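Aldehyde dehydrogenase 12 (Zea mays, PDB 6D97) probably oxidises L-glutamate gamma-semialdehyde to glutamate with NAD+ as the last step of proline catabolism in plants. Local coordinates at residues Phe297-Leu302 with Ser329-Phe335. Sequence-based numbering, arbitrary orientation.
Sequences FDWKIL and SAQSVLF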
# COMPACT_ATOMS: atom_id res chain seq x y z
N PHE A 297 -1.88 24.32 20.79
CA PHE A 297 -0.84 25.12 21.42
C PHE A 297 0.49 24.54 20.96
O PHE A 297 1.03 23.62 21.58
CB PHE A 297 -0.99 25.12 22.95
CG PHE A 297 -0.13 26.13 23.63
CD1 PHE A 297 -0.56 27.43 23.78
CD2 PHE A 297 1.13 25.79 24.07
CE1 PHE A 297 0.25 28.37 24.39
CE2 PHE A 297 1.94 26.73 24.68
CZ PHE A 297 1.50 28.02 24.84
N ASP A 298 1.03 25.11 19.88
CA ASP A 298 2.14 24.52 19.14
C ASP A 298 3.48 25.06 19.63
O ASP A 298 3.62 26.27 19.88
CB ASP A 298 1.94 24.80 17.66
CG ASP A 298 0.49 24.64 17.25
OD1 ASP A 298 -0.09 23.59 17.54
OD2 ASP A 298 -0.06 25.53 16.60
N TRP A 299 4.44 24.17 19.79
CA TRP A 299 5.73 24.48 20.38
C TRP A 299 6.83 24.36 19.34
O TRP A 299 6.71 23.60 18.37
CB TRP A 299 6.05 23.58 21.59
CG TRP A 299 5.80 22.11 21.40
CD1 TRP A 299 4.69 21.40 21.78
CD2 TRP A 299 6.69 21.16 20.80
NE1 TRP A 299 4.83 20.08 21.45
CE2 TRP A 299 6.05 19.90 20.84
CE3 TRP A 299 7.96 21.25 20.23
CZ2 TRP A 299 6.64 18.75 20.33
CZ3 TRP A 299 8.54 20.11 19.72
CH2 TRP A 299 7.88 18.87 19.77
N LYS A 300 7.90 25.12 19.55
CA LYS A 300 9.14 24.99 18.81
C LYS A 300 10.26 24.80 19.82
O LYS A 300 10.38 25.59 20.77
CB LYS A 300 9.42 26.20 17.93
CG LYS A 300 10.76 26.15 17.23
CD LYS A 300 10.93 27.33 16.29
CE LYS A 300 10.13 27.13 15.01
NZ LYS A 300 9.90 28.42 14.29
N ILE A 301 11.03 23.74 19.65
CA ILE A 301 12.20 23.46 20.47
C ILE A 301 13.43 23.75 19.62
O ILE A 301 13.55 23.25 18.50
CB ILE A 301 12.21 22.01 20.97
CG1 ILE A 301 11.02 21.73 21.89
CG2 ILE A 301 13.51 21.72 21.70
CD1 ILE A 301 10.89 20.26 22.26
N LEU A 302 14.34 24.56 20.16
CA LEU A 302 15.64 24.77 19.55
C LEU A 302 16.64 23.82 20.18
O LEU A 302 16.77 23.77 21.41
CB LEU A 302 16.11 26.22 19.72
CG LEU A 302 15.20 27.38 19.30
CD1 LEU A 302 15.93 28.70 19.52
CD2 LEU A 302 14.75 27.25 17.85
N SER A 329 -1.81 26.50 13.50
CA SER A 329 -0.45 25.98 13.52
C SER A 329 0.58 26.99 14.03
O SER A 329 1.77 26.69 14.01
CB SER A 329 -0.05 25.52 12.11
OG SER A 329 -0.14 26.58 11.17
N ALA A 330 0.14 28.16 14.50
CA ALA A 330 1.06 29.23 14.82
C ALA A 330 1.92 28.89 16.04
O ALA A 330 1.49 28.19 16.96
CB ALA A 330 0.30 30.54 15.06
N GLN A 331 3.15 29.39 16.02
CA GLN A 331 4.10 29.21 17.11
C GLN A 331 3.61 29.95 18.35
O GLN A 331 3.55 31.18 18.36
CB GLN A 331 5.47 29.71 16.67
CG GLN A 331 6.52 29.78 17.77
CD GLN A 331 7.90 30.08 17.23
OE1 GLN A 331 8.33 29.49 16.24
NE2 GLN A 331 8.61 31.01 17.86
N SER A 332 3.24 29.20 19.39
CA SER A 332 2.75 29.78 20.63
C SER A 332 3.75 29.73 21.77
O SER A 332 3.62 30.50 22.72
CB SER A 332 1.45 29.09 21.07
OG SER A 332 0.38 29.40 20.20
N VAL A 333 4.73 28.84 21.71
CA VAL A 333 5.78 28.79 22.73
C VAL A 333 7.09 28.39 22.06
O VAL A 333 7.10 27.61 21.10
CB VAL A 333 5.41 27.85 23.89
CG1 VAL A 333 5.22 26.44 23.39
CG2 VAL A 333 6.46 27.90 24.99
N LEU A 334 8.19 28.95 22.56
CA LEU A 334 9.52 28.69 22.04
C LEU A 334 10.42 28.25 23.19
O LEU A 334 10.67 29.03 24.11
CB LEU A 334 10.09 29.94 21.36
CG LEU A 334 11.46 29.86 20.68
CD1 LEU A 334 11.41 28.90 19.51
CD2 LEU A 334 11.92 31.23 20.21
N PHE A 335 10.89 27.00 23.14
CA PHE A 335 11.85 26.47 24.10
C PHE A 335 13.25 26.69 23.53
O PHE A 335 13.69 25.95 22.64
CB PHE A 335 11.60 24.99 24.39
CG PHE A 335 10.24 24.70 24.95
CD1 PHE A 335 10.01 24.73 26.32
CD2 PHE A 335 9.19 24.35 24.11
CE1 PHE A 335 8.76 24.45 26.84
CE2 PHE A 335 7.94 24.06 24.63
CZ PHE A 335 7.72 24.11 25.99
O HOH W 1 -0.23 27.41 18.78
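Lys300 and Phe335 sit in the tightly packed half of two parallel strands: Phe335 N bonds to Lys300 O (2.8 Å), and Leu302 N meets Phe335 O almost straight (179°). On one face of the sheet Trp299 CB touches both Val333 CG1 (3.5 Å) and the edge of the Phe335 ring, near its plane, and helix 448-457 covers Trp299, Ile301 and Phe335. On the other face the Lys300 chain runs beside Leu334, its CD 3.6 Å from Leu334 CD1, then bends at chi3 (-76°) to bring NZ 2.7 Å from Gln331 OE1, nearly in line with that C=O; Asp319 of helix 309-321 supplies the balancing carboxylate. A methionine in place of Lys300 would probably leave Asp319 without its charged mate and Gln331 OE1 without this donor. Toward Phe297 and the partly exposed Ser332 the pairing loosens: Asp298 O takes Ser332 N (3.0 Å) and, weakly, Val333 N, while a water accepts from Asp298 N and sits close to Ala330 O. There Ser332 CB makes a CH-pi contact over the Phe297 ring, 3.8 Å from its centroid. Strand 298-302, helix 309-321 and strand 331-337 form a beta-alpha-beta crossover, a building unit of the aldehyde dehydrogenase catalytic domain.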